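Coenzyme PQQ synthesis protein B (Methylobacterium extorquens, PDB 4Z7R) takes part in pyrroloquinoline quinone biosynthesis, has a zinc-binding metallo-beta-lactamase fold, and may help transport the cofactor or its precursor to the periplasm. Local coordinates at residues S45-G48 with E49-L52. Residues are numbered along the deposited sequence; the frame is centred on the assembly and turned at random.
Sequences SPDG and ERWL
Ser45 packs against Trp51 and ties the turn together on its buried side: Ser45 CB sits over the centre of the indole's six-membered ring, 3.4 Å from the centroid, a CH-pi contact. A chi1 of 175° turns Ser45 OG away from its own backbone N and off the ring, where it donates to Arg50 O at 2.7 Å, from above the carbonyl plane. Ser45 OG also accepts from Asp47 N and, at 2.7 Å, from Gly48 N, an ST turn and ST motif in one, so three bonds hold the hydroxyl of buried Ser45. Asp47 OD1 takes two backbone amides, Glu49 N from above the carboxylate plane and Arg50 N on the syn side at 2.8 Å, the latter almost straight (177°). Arg50 NE, at 2.6 Å, and NH2 share Asp47 OD2 side-on in a salt bridge; both bonds are bent, though OD2 lies in the guanidinium plane and the carboxylate is nearly coplanar with it. The solvent side is looser: Glu49 runs extended and its carboxylate leads away from the turn. This tight reversal joins antiparallel strands 41-45 and 51-54 of one sheet of the metallo-beta-lactamase fold; Trp51 also rests on Val4 of strand 2-5, while Arg50 reaches His82 of strand 81-85.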
ATOM      1  N   SER A  45     -17.524   0.945 -13.704  1.00 11.42           N
ATOM      2  CA  SER A  45     -17.737   0.022 -14.815  0.83 12.07           C
ATOM      3  C   SER A  45     -19.059   0.296 -15.520  0.91 11.84           C
ATOM      4  O   SER A  45     -20.061   0.598 -14.872  1.00 11.89           O
ATOM      5  CB  SER A  45     -17.714  -1.425 -14.324  1.00 12.76           C
ATOM      6  OG  SER A  45     -18.035  -2.322 -15.375  0.89 13.38           O
ATOM      7  N   PRO A  46     -19.067   0.187 -16.856  0.80 11.91           N
ATOM      8  CA  PRO A  46     -20.319   0.322 -17.604  0.62 12.50           C
ATOM      9  C   PRO A  46     -21.152  -0.958 -17.582  1.00 13.77           C
ATOM     10  O   PRO A  46     -22.351  -0.907 -17.852  0.89 14.48           O
ATOM     11  CB  PRO A  46     -19.840   0.643 -19.021  1.00 11.71           C
ATOM     12  CG  PRO A  46     -18.542  -0.086 -19.132  0.93 11.97           C
ATOM     13  CD  PRO A  46     -17.910  -0.010 -17.749  1.00 11.31           C
ATOM     14  N   ASP A  47     -20.528  -2.086 -17.250  1.00 13.77           N
ATOM     15  CA  ASP A  47     -21.188  -3.381 -17.403  0.95 14.55           C
ATOM     16  C   ASP A  47     -21.068  -4.277 -16.171  1.00 14.16           C
ATOM     17  O   ASP A  47     -21.704  -5.327 -16.102  0.87 14.43           O
ATOM     18  CB  ASP A  47     -20.627  -4.115 -18.630  1.00 15.22           C
ATOM     19  CG  ASP A  47     -19.110  -4.252 -18.597  0.78 15.95           C
ATOM     20  OD1 ASP A  47     -18.516  -4.256 -17.498  0.94 16.05           O
ATOM     21  OD2 ASP A  47     -18.507  -4.361 -19.681  0.92 16.19           O
ATOM     22  N   GLY A  48     -20.253  -3.865 -15.206  0.70 13.53           N
ATOM     23  CA  GLY A  48     -20.067  -4.637 -13.991  1.00 12.88           C
ATOM     24  C   GLY A  48     -19.011  -5.728 -14.063  0.72 12.55           C
ATOM     25  O   GLY A  48     -18.814  -6.466 -13.099  0.89 12.96           O
ATOM     26  N   GLU A  49     -18.325  -5.839 -15.198  0.96 11.85           N
ATOM     27  CA  GLU A  49     -17.293  -6.861 -15.359  1.00 11.24           C
ATOM     28  C   GLU A  49     -15.948  -6.252 -15.753  0.98  9.95           C
ATOM     29  O   GLU A  49     -14.892  -6.729 -15.337  0.82  9.72           O
ATOM     30  CB  GLU A  49     -17.724  -7.900 -16.401  1.00 12.67           C
ATOM     31  CG  GLU A  49     -18.979  -8.669 -16.011  0.84 13.82           C
ATOM     32  CD  GLU A  49     -19.302  -9.795 -16.973  0.44 15.30           C
ATOM     33  OE1 GLU A  49     -20.314 -10.491 -16.754  0.63 15.97           O
ATOM     34  OE2 GLU A  49     -18.544  -9.990 -17.946  0.90 15.84           O
ATOM     35  N   ARG A  50     -15.999  -5.195 -16.556  0.88  9.74           N
ATOM     36  CA  ARG A  50     -14.796  -4.513 -17.016  1.00  9.88           C
ATOM     37  C   ARG A  50     -14.698  -3.160 -16.325  0.69 10.31           C
ATOM     38  O   ARG A  50     -15.596  -2.328 -16.447  0.92 10.61           O
ATOM     39  CB  ARG A  50     -14.823  -4.349 -18.536  1.00  9.76           C
ATOM     40  CG  ARG A  50     -14.773  -5.668 -19.293  1.00  9.62           C
ATOM     41  CD  ARG A  50     -15.032  -5.464 -20.776  1.00 10.68           C
ATOM     42  NE  ARG A  50     -16.392  -4.990 -21.023  0.95 11.07           N
ATOM     43  CZ  ARG A  50     -16.898  -4.765 -22.231  0.74 11.42           C
ATOM     44  NH1 ARG A  50     -16.157  -4.967 -23.312  1.00 11.59           N
ATOM     45  NH2 ARG A  50     -18.145  -4.337 -22.357  1.00 11.70           N
ATOM     46  N   TRP A  51     -13.605  -2.940 -15.601  1.00 10.77           N
ATOM     47  CA  TRP A  51     -13.523  -1.792 -14.707  1.00 11.51           C
ATOM     48  C   TRP A  51     -12.394  -0.821 -15.021  0.86 12.52           C
ATOM     49  O   TRP A  51     -11.315  -1.210 -15.470  1.00 13.49           O
ATOM     50  CB  TRP A  51     -13.378  -2.268 -13.259  1.00  9.94           C
ATOM     51  CG  TRP A  51     -14.551  -3.048 -12.767  1.00  8.52           C
ATOM     52  CD1 TRP A  51     -14.823  -4.361 -13.008  0.62  8.74           C
ATOM     53  CD2 TRP A  51     -15.622  -2.558 -11.952  1.00  8.49           C
ATOM     54  NE1 TRP A  51     -15.998  -4.722 -12.393  0.84  8.86           N
ATOM     55  CE2 TRP A  51     -16.508  -3.632 -11.736  0.68  8.59           C
ATOM     56  CE3 TRP A  51     -15.917  -1.315 -11.383  0.99  8.47           C
ATOM     57  CZ2 TRP A  51     -17.668  -3.503 -10.977  1.00  8.71           C
ATOM     58  CZ3 TRP A  51     -17.073  -1.186 -10.633  0.95  8.31           C
ATOM     59  CH2 TRP A  51     -17.932  -2.275 -10.434  0.82  8.64           C
ATOM     60  N   LEU A  52     -12.673   0.454 -14.778  1.00 12.13           N
ATOM     61  CA  LEU A  52     -11.660   1.493 -14.786  0.86 11.68           C
ATOM     62  C   LEU A  52     -11.322   1.859 -13.350  0.82 11.21           C
ATOM     63  O   LEU A  52     -12.211   2.181 -12.562  0.98 11.53           O
ATOM     64  CB  LEU A  52     -12.143   2.733 -15.538  1.00 11.91           C
ATOM     65  CG  LEU A  52     -11.304   4.000 -15.329  0.81 11.93           C
ATOM     66  CD1 LEU A  52      -9.966   3.897 -16.050  1.00 11.60           C
ATOM     67  CD2 LEU A  52     -12.066   5.245 -15.770  0.91 12.40           C
TER